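Putative isomerase (Sinorhizobium meliloti, PDB 2PPG) belongs to the enolase superfamily, pairing an N-terminal domain of the mandelate racemase/muconate lactonizing enzyme family with an enolase-like C-terminal TIM barrel. Local coordinates at residues 163-176 with 194-208. Numbering follows the deposited sequence.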
ATOM      1  N   LEU A 163      -5.179  17.124 -38.791  1.00 47.75           N
ATOM      2  CA  LEU A 163      -4.751  17.220 -40.177  1.00 46.62           C
ATOM      3  C   LEU A 163      -5.848  16.654 -41.042  1.00 48.24           C
ATOM      4  O   LEU A 163      -5.837  15.468 -41.335  1.00 45.39           O
ATOM      5  CB  LEU A 163      -3.474  16.420 -40.389  1.00 41.18           C
ATOM      6  CG  LEU A 163      -2.318  16.766 -39.459  1.00 38.91           C
ATOM      7  CD1 LEU A 163      -1.233  15.716 -39.572  1.00 37.82           C
ATOM      8  CD2 LEU A 163      -1.785  18.167 -39.780  1.00 39.10           C
ATOM      9  N   PRO A 164      -6.817  17.500 -41.434  1.00 54.23           N
ATOM     10  CA  PRO A 164      -7.952  17.018 -42.224  1.00 55.64           C
ATOM     11  C   PRO A 164      -7.613  16.821 -43.708  1.00 57.29           C
ATOM     12  O   PRO A 164      -7.745  17.757 -44.501  1.00 58.60           O
ATOM     13  CB  PRO A 164      -9.013  18.126 -42.045  1.00 56.79           C
ATOM     14  CG  PRO A 164      -8.381  19.197 -41.153  1.00 54.70           C
ATOM     15  CD  PRO A 164      -6.905  18.947 -41.161  1.00 55.19           C
ATOM     16  N   GLU A 165      -7.156  15.619 -44.066  1.00 57.77           N
ATOM     17  CA  GLU A 165      -6.993  15.215 -45.469  1.00 59.32           C
ATOM     18  C   GLU A 165      -7.224  13.710 -45.613  1.00 61.19           C
ATOM     19  O   GLU A 165      -7.080  12.959 -44.639  1.00 62.81           O
ATOM     20  CB  GLU A 165      -5.625  15.618 -46.031  1.00 59.40           C
ATOM     21  CG  GLU A 165      -5.527  17.072 -46.537  1.00 59.66           C
ATOM     22  CD  GLU A 165      -6.055  17.272 -47.967  1.00 61.85           C
ATOM     23  OE1 GLU A 165      -6.683  16.340 -48.533  1.00 61.24           O
ATOM     24  OE2 GLU A 165      -5.834  18.375 -48.526  1.00 59.27           O
ATOM     25  N   ASP A 166      -7.576  13.281 -46.825  1.00 61.11           N
ATOM     26  CA  ASP A 166      -8.068  11.915 -47.074  1.00 61.74           C
ATOM     27  C   ASP A 166      -7.020  10.801 -46.974  1.00 58.26           C
ATOM     28  O   ASP A 166      -7.348   9.669 -46.621  1.00 58.06           O
ATOM     29  CB  ASP A 166      -8.745  11.824 -48.448  1.00 66.23           C
ATOM     30  CG  ASP A 166      -9.836  12.865 -48.647  1.00 70.03           C
ATOM     31  OD1 ASP A 166     -10.565  13.194 -47.681  1.00 71.16           O
ATOM     32  OD2 ASP A 166      -9.972  13.348 -49.791  1.00 72.04           O
ATOM     33  N   THR A 167      -5.772  11.105 -47.311  1.00 52.70           N
ATOM     34  CA  THR A 167      -4.733  10.078 -47.294  1.00 49.68           C
ATOM     35  C   THR A 167      -3.607  10.416 -46.321  1.00 48.44           C
ATOM     36  O   THR A 167      -3.383  11.585 -45.974  1.00 45.69           O
ATOM     37  CB  THR A 167      -4.126   9.814 -48.710  1.00 49.82           C
ATOM     38  OG1 THR A 167      -3.355  10.944 -49.131  1.00 47.24           O
ATOM     39  CG2 THR A 167      -5.218   9.540 -49.750  1.00 51.52           C
ATOM     40  N   ARG A 168      -2.904   9.373 -45.896  1.00 46.39           N
ATOM     41  CA  ARG A 168      -1.713   9.496 -45.065  1.00 45.51           C
ATOM     42  C   ARG A 168      -0.746  10.550 -45.624  1.00 46.90           C
ATOM     43  O   ARG A 168      -0.388  11.506 -44.926  1.00 48.01           O
ATOM     44  CB  ARG A 168      -1.025   8.137 -44.966  1.00 42.47           C
ATOM     45  CG  ARG A 168      -0.395   7.862 -43.635  1.00 44.62           C
ATOM     46  CD  ARG A 168      -0.480   6.399 -43.285  1.00 44.18           C
ATOM     47  NE  ARG A 168      -0.042   5.553 -44.389  1.00 49.83           N
ATOM     48  CZ  ARG A 168       1.221   5.181 -44.595  1.00 52.79           C
ATOM     49  NH1 ARG A 168       2.192   5.586 -43.776  1.00 52.62           N
ATOM     50  NH2 ARG A 168       1.516   4.401 -45.628  1.00 52.26           N
ATOM     51  N   ALA A 169      -0.361  10.379 -46.889  1.00 45.71           N
ATOM     52  CA  ALA A 169       0.561  11.276 -47.587  1.00 45.94           C
ATOM     53  C   ALA A 169       0.037  12.714 -47.726  1.00 48.88           C
ATOM     54  O   ALA A 169       0.804  13.679 -47.626  1.00 49.03           O
ATOM     55  CB  ALA A 169       0.905  10.702 -48.959  1.00 45.78           C
ATOM     56  N   LYS A 170      -1.264  12.860 -47.965  1.00 51.23           N
ATOM     57  CA  LYS A 170      -1.869  14.184 -48.017  1.00 51.45           C
ATOM     58  C   LYS A 170      -1.828  14.874 -46.643  1.00 50.84           C
ATOM     59  O   LYS A 170      -1.638  16.098 -46.562  1.00 49.64           O
ATOM     60  CB  LYS A 170      -3.291  14.136 -48.600  1.00 52.35           C
ATOM     61  CG  LYS A 170      -3.318  14.206 -50.141  1.00 56.57           C
ATOM     62  CD  LYS A 170      -4.653  14.729 -50.728  1.00 56.46           C
ATOM     63  CE  LYS A 170      -5.482  13.644 -51.452  1.00 56.98           C
ATOM     64  NZ  LYS A 170      -6.698  13.206 -50.698  1.00 57.33           N
ATOM     65  N   ARG A 171      -1.974  14.095 -45.570  1.00 45.34           N
ATOM     66  CA  ARG A 171      -1.908  14.658 -44.221  1.00 43.30           C
ATOM     67  C   ARG A 171      -0.477  15.063 -43.845  1.00 45.41           C
ATOM     68  O   ARG A 171      -0.247  16.118 -43.228  1.00 44.06           O
ATOM     69  CB  ARG A 171      -2.485  13.682 -43.197  1.00 42.16           C
ATOM     70  CG  ARG A 171      -3.976  13.423 -43.364  1.00 39.55           C
ATOM     71  CD  ARG A 171      -4.533  12.659 -42.188  1.00 37.40           C
ATOM     72  NE  ARG A 171      -4.095  11.273 -42.151  1.00 35.71           N
ATOM     73  CZ  ARG A 171      -4.754  10.272 -42.726  1.00 39.35           C
ATOM     74  NH1 ARG A 171      -5.875  10.511 -43.403  1.00 41.71           N
ATOM     75  NH2 ARG A 171      -4.289   9.032 -42.636  1.00 37.33           N
ATOM     76  N   ALA A 172       0.483  14.226 -44.233  1.00 45.04           N
ATOM     77  CA  ALA A 172       1.899  14.516 -44.015  1.00 42.99           C
ATOM     78  C   ALA A 172       2.260  15.805 -44.712  1.00 42.77           C
ATOM     79  O   ALA A 172       2.986  16.636 -44.163  1.00 41.47           O
ATOM     80  CB  ALA A 172       2.759  13.383 -44.536  1.00 40.99           C
ATOM     81  N   GLU A 173       1.740  15.973 -45.925  1.00 43.83           N
ATOM     82  CA  GLU A 173       2.001  17.191 -46.683  1.00 46.42           C
ATOM     83  C   GLU A 173       1.434  18.413 -45.985  1.00 44.48           C
ATOM     84  O   GLU A 173       2.068  19.467 -45.971  1.00 45.04           O
ATOM     85  CB  GLU A 173       1.485  17.089 -48.121  1.00 48.37           C
ATOM     86  CG  GLU A 173       2.519  16.542 -49.082  1.00 52.84           C
ATOM     87  CD  GLU A 173       3.844  17.293 -49.002  1.00 55.20           C
ATOM     88  OE1 GLU A 173       3.833  18.538 -49.157  1.00 56.38           O
ATOM     89  OE2 GLU A 173       4.897  16.638 -48.805  1.00 53.29           O
ATOM     90  N   LEU A 174       0.248  18.262 -45.398  1.00 42.74           N
ATOM     91  CA  LEU A 174      -0.348  19.348 -44.646  1.00 40.87           C
ATOM     92  C   LEU A 174       0.566  19.710 -43.488  1.00 40.57           C
ATOM     93  O   LEU A 174       0.899  20.878 -43.304  1.00 44.84           O
ATOM     94  CB  LEU A 174      -1.756  19.003 -44.155  1.00 40.83           C
ATOM     95  CG  LEU A 174      -2.535  20.223 -43.634  1.00 39.98           C
ATOM     96  CD1 LEU A 174      -2.312  21.451 -44.521  1.00 40.36           C
ATOM     97  CD2 LEU A 174      -4.021  19.928 -43.500  1.00 38.22           C
ATOM     98  N   ALA A 175       1.000  18.711 -42.729  1.00 38.07           N
ATOM     99  CA  ALA A 175       1.964  18.952 -41.659  1.00 34.18           C
ATOM    100  C   ALA A 175       3.103  19.804 -42.185  1.00 35.33           C
ATOM    101  O   ALA A 175       3.413  20.855 -41.613  1.00 36.50           O
ATOM    102  CB  ALA A 175       2.504  17.641 -41.107  1.00 28.18           C
ATOM    103  N   ALA A 176       3.701  19.348 -43.290  1.00 36.45           N
ATOM    104  CA  ALA A 176       4.874  19.989 -43.895  1.00 36.22           C
ATOM    105  C   ALA A 176       4.650  21.464 -44.251  1.00 36.35           C
ATOM    106  O   ALA A 176       5.574  22.278 -44.156  1.00 35.58           O
ATOM    107  CB  ALA A 176       5.332  19.203 -45.125  1.00 36.22           C
ATOM    108  N   ASP A 194      -6.206   6.038 -41.025  1.00 69.48           N
ATOM    109  CA  ASP A 194      -6.821   4.946 -41.785  1.00 70.28           C
ATOM    110  C   ASP A 194      -5.958   3.701 -41.850  1.00 68.96           C
ATOM    111  O   ASP A 194      -6.459   2.596 -41.661  1.00 71.65           O
ATOM    112  CB  ASP A 194      -7.163   5.410 -43.199  1.00 72.56           C
ATOM    113  CG  ASP A 194      -8.035   6.650 -43.208  1.00 74.46           C
ATOM    114  OD1 ASP A 194      -9.115   6.630 -42.570  1.00 73.68           O
ATOM    115  OD2 ASP A 194      -7.632   7.647 -43.851  1.00 74.78           O
ATOM    116  N   ASP A 195      -4.665   3.884 -42.105  1.00 67.28           N
ATOM    117  CA  ASP A 195      -3.729   2.764 -42.228  1.00 65.42           C
ATOM    118  C   ASP A 195      -3.236   2.238 -40.873  1.00 63.17           C
ATOM    119  O   ASP A 195      -2.370   1.360 -40.823  1.00 59.85           O
ATOM    120  CB  ASP A 195      -2.524   3.160 -43.096  1.00 68.93           C
ATOM    121  CG  ASP A 195      -2.924   3.720 -44.462  1.00 70.99           C
ATOM    122  OD1 ASP A 195      -2.037   3.823 -45.338  1.00 70.15           O
ATOM    123  OD2 ASP A 195      -4.112   4.070 -44.657  1.00 72.62           O
ATOM    124  N   GLY A 196      -3.789   2.773 -39.781  1.00 62.01           N
ATOM    125  CA  GLY A 196      -3.335   2.445 -38.429  1.00 59.58           C
ATOM    126  C   GLY A 196      -2.261   3.409 -37.949  1.00 60.96           C
ATOM    127  O   GLY A 196      -1.317   3.717 -38.687  1.00 63.06           O
ATOM    128  N   VAL A 197      -2.392   3.874 -36.706  1.00 58.96           N
ATOM    129  CA  VAL A 197      -1.482   4.888 -36.130  1.00 55.72           C
ATOM    130  C   VAL A 197       0.028   4.650 -36.335  1.00 56.79           C
ATOM    131  O   VAL A 197       0.788   5.614 -36.476  1.00 59.25           O
ATOM    132  CB  VAL A 197      -1.761   5.162 -34.612  1.00 52.10           C
ATOM    133  CG1 VAL A 197      -3.154   5.747 -34.407  1.00 46.92           C
ATOM    134  CG2 VAL A 197      -1.549   3.908 -33.766  1.00 48.52           C
ATOM    135  N   ALA A 198       0.459   3.389 -36.351  1.00 54.69           N
ATOM    136  CA  ALA A 198       1.876   3.067 -36.538  1.00 54.02           C
ATOM    137  C   ALA A 198       2.398   3.600 -37.866  1.00 55.46           C
ATOM    138  O   ALA A 198       3.472   4.207 -37.927  1.00 57.40           O
ATOM    139  CB  ALA A 198       2.115   1.563 -36.434  1.00 51.13           C
ATOM    140  N   LYS A 199       1.626   3.383 -38.927  1.00 57.03           N
ATOM    141  CA  LYS A 199       2.026   3.807 -40.259  1.00 56.64           C
ATOM    142  C   LYS A 199       1.947   5.321 -40.354  1.00 54.14           C
ATOM    143  O   LYS A 199       2.660   5.941 -41.144  1.00 53.20           O
ATOM    144  CB  LYS A 199       1.147   3.155 -41.334  1.00 57.80           C
ATOM    145  CG  LYS A 199       1.380   1.661 -41.554  1.00 59.50           C
ATOM    146  CD  LYS A 199       0.477   1.130 -42.680  1.00 62.38           C
ATOM    147  CE  LYS A 199      -0.002  -0.313 -42.447  1.00 63.19           C
ATOM    148  NZ  LYS A 199       0.928  -1.325 -43.012  1.00 63.75           N
ATOM    149  N   GLU A 200       1.076   5.901 -39.535  1.00 53.16           N
ATOM    150  CA  GLU A 200       0.874   7.344 -39.495  1.00 53.04           C
ATOM    151  C   GLU A 200       2.095   8.069 -38.900  1.00 56.21           C
ATOM    152  O   GLU A 200       2.523   9.120 -39.422  1.00 54.75           O
ATOM    153  CB  GLU A 200      -0.392   7.680 -38.701  1.00 51.79           C
ATOM    154  CG  GLU A 200      -1.038   9.010 -39.061  1.00 53.15           C
ATOM    155  CD  GLU A 200      -1.954   8.916 -40.272  1.00 56.45           C
ATOM    156  OE1 GLU A 200      -2.242   7.782 -40.732  1.00 59.76           O
ATOM    157  OE2 GLU A 200      -2.397   9.979 -40.760  1.00 53.25           O
HETATM  158  N   MSE A 201       2.645   7.511 -37.813  1.00 53.59           N
HETATM  159  CA  MSE A 201       3.870   8.030 -37.191  1.00 51.24           C
HETATM  160  C   MSE A 201       5.049   7.891 -38.141  1.00 49.27           C
HETATM  161  O   MSE A 201       5.784   8.842 -38.388  1.00 49.03           O
HETATM  162  CB  MSE A 201       4.178   7.283 -35.896  1.00 54.86           C
HETATM  163  CG  MSE A 201       3.398   7.769 -34.693  1.00 62.13           C
HETATM  164 SE   MSE A 201       3.940   9.528 -33.994  1.00 70.31          SE
HETATM  165  CE  MSE A 201       5.865   9.286 -33.750  1.00 64.25           C
ATOM    166  N   GLU A 202       5.216   6.685 -38.663  1.00 48.38           N
ATOM    167  CA  GLU A 202       6.207   6.400 -39.684  1.00 50.25           C
ATOM    168  C   GLU A 202       6.311   7.512 -40.742  1.00 46.59           C
ATOM    169  O   GLU A 202       7.397   8.047 -40.978  1.00 46.20           O
ATOM    170  CB  GLU A 202       5.856   5.065 -40.350  1.00 53.11           C
ATOM    171  CG  GLU A 202       6.922   4.492 -41.261  1.00 57.70           C
ATOM    172  CD  GLU A 202       6.625   3.048 -41.621  1.00 62.14           C
ATOM    173  OE1 GLU A 202       7.440   2.165 -41.258  1.00 61.70           O
ATOM    174  OE2 GLU A 202       5.561   2.800 -42.239  1.00 62.40           O
ATOM    175  N   ILE A 203       5.183   7.854 -41.370  1.00 39.02           N
ATOM    176  CA  ILE A 203       5.196   8.789 -42.484  1.00 37.29           C
ATOM    177  C   ILE A 203       5.415  10.219 -42.016  1.00 38.46           C
ATOM    178  O   ILE A 203       6.231  10.930 -42.600  1.00 40.05           O
ATOM    179  CB  ILE A 203       3.957   8.651 -43.421  1.00 36.23           C
ATOM    180  CG1 ILE A 203       4.332   9.091 -44.830  1.00 36.40           C
ATOM    181  CG2 ILE A 203       2.753   9.448 -42.913  1.00 33.92           C
ATOM    182  CD1 ILE A 203       3.381   8.635 -45.903  1.00 36.57           C
ATOM    183  N   LEU A 204       4.728  10.620 -40.941  1.00 37.47           N
ATOM    184  CA  LEU A 204       4.924  11.945 -40.357  1.00 31.75           C
ATOM    185  C   LEU A 204       6.387  12.152 -39.938  1.00 31.17           C
ATOM    186  O   LEU A 204       6.990  13.171 -40.274  1.00 33.27           O
ATOM    187  CB  LEU A 204       3.966  12.186 -39.189  1.00 29.00           C
ATOM    188  CG  LEU A 204       2.446  12.244 -39.445  1.00 30.36           C
ATOM    189  CD1 LEU A 204       1.697  12.523 -38.142  1.00 30.22           C
ATOM    190  CD2 LEU A 204       2.013  13.248 -40.500  1.00 22.75           C
ATOM    191  N   ARG A 205       6.963  11.179 -39.237  1.00 31.16           N
ATOM    192  CA  ARG A 205       8.395  11.210 -38.928  1.00 34.60           C
ATOM    193  C   ARG A 205       9.267  11.284 -40.196  1.00 37.03           C
ATOM    194  O   ARG A 205      10.288  11.980 -40.226  1.00 35.89           O
ATOM    195  CB  ARG A 205       8.797   9.995 -38.082  1.00 32.68           C
ATOM    196  CG  ARG A 205      10.255  10.012 -37.567  1.00 32.15           C
ATOM    197  CD  ARG A 205      10.593  11.299 -36.797  1.00 30.16           C
ATOM    198  NE  ARG A 205       9.811  11.443 -35.571  1.00 31.76           N
ATOM    199  CZ  ARG A 205       9.801  12.530 -34.797  1.00 33.11           C
ATOM    200  NH1 ARG A 205      10.530  13.593 -35.114  1.00 33.14           N
ATOM    201  NH2 ARG A 205       9.063  12.554 -33.694  1.00 33.88           N
ATOM    202  N   GLU A 206       8.859  10.574 -41.241  1.00 38.17           N
ATOM    203  CA  GLU A 206       9.617  10.583 -42.477  1.00 42.49           C
ATOM    204  C   GLU A 206       9.524  11.951 -43.109  1.00 43.11           C
ATOM    205  O   GLU A 206      10.540  12.562 -43.429  1.00 48.53           O
ATOM    206  CB  GLU A 206       9.125   9.501 -43.451  1.00 46.82           C
ATOM    207  CG  GLU A 206       9.959   9.390 -44.732  1.00 52.04           C
ATOM    208  CD  GLU A 206      11.419   9.011 -44.464  1.00 55.06           C
ATOM    209  OE1 GLU A 206      11.782   8.841 -43.277  1.00 56.08           O
ATOM    210  OE2 GLU A 206      12.204   8.879 -45.439  1.00 53.90           O
ATOM    211  N   ARG A 207       8.297  12.443 -43.251  1.00 41.00           N
ATOM    212  CA  ARG A 207       8.054  13.715 -43.917  1.00 38.89           C
ATOM    213  C   ARG A 207       8.629  14.923 -43.184  1.00 38.11           C
ATOM    214  O   ARG A 207       9.075  15.867 -43.824  1.00 40.49           O
ATOM    215  CB  ARG A 207       6.555  13.910 -44.170  1.00 36.79           C
ATOM    216  CG  ARG A 207       6.207  15.114 -45.049  1.00 37.64           C
ATOM    217  CD  ARG A 207       6.841  15.004 -46.423  1.00 39.47           C
ATOM    218  NE  ARG A 207       6.797  16.251 -47.184  1.00 41.45           N
ATOM    219  CZ  ARG A 207       7.610  17.281 -46.977  1.00 43.23           C
ATOM    220  NH1 ARG A 207       8.517  17.219 -46.017  1.00 46.43           N
ATOM    221  NH2 ARG A 207       7.509  18.382 -47.712  1.00 43.57           N
ATOM    222  N   LEU A 208       8.631  14.899 -41.855  1.00 35.07           N
ATOM    223  CA  LEU A 208       8.970  16.107 -41.097  1.00 37.30           C
ATOM    224  C   LEU A 208      10.400  16.183 -40.539  1.00 38.60           C
ATOM    225  O   LEU A 208      10.882  17.265 -40.206  1.00 41.16           O
ATOM    226  CB  LEU A 208       7.953  16.337 -39.976  1.00 36.66           C
ATOM    227  CG  LEU A 208       6.488  16.384 -40.408  1.00 34.21           C
ATOM    228  CD1 LEU A 208       5.581  16.735 -39.245  1.00 33.17           C
ATOM    229  CD2 LEU A 208       6.318  17.374 -41.537  1.00 34.85           C
TER
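Ala172 meets Leu204 where the start of helix 168-180 (residues 168-176) and helix 197-208 run side by side in the same general direction, the axes of these segments 9.3 Å apart at closest approach and crossing at -39°; the CA atoms of this pair lie 5.4 Å from each other. Alanines on the first helix make room for larger side chains of the second: Leu204 CD2 rests on Ala172 CA at 3.7 Å, and Leu208 puts both methyls against Ala175 CB.

Salt bridges frame this apolar seam. At the N-terminal end Arg171 grips Glu200 side-on, guanidinium and carboxylate nearly coplanar: OE2 takes both NE and NH2, and NH2 also reaches OE1 at 3.1 Å. Arg171 NH1 bonds Glu165 O, which helps fix the group's rotation, and weakly reaches Asp194 OD2, while Asp194 OD1 pairs with Arg28. Bends at chi2 and chi3 bring Arg168 NE to Asp195 OD1 at 2.8 Å, above the carboxylate plane, with Lys199 CB over the rim of one guanidinium face and Ile203 CD1 on the other. Farther along, Arg207 NE bonds Glu173 OE2 almost straight (168°), while Ala176 CB sits over the guanidinium centre.

These are successive helices of the TIM-type barrel, linked through strand 185-189, whose Phe188 touches Glu200 and Leu204; helix 224-234 adjoins Val197 and Met201.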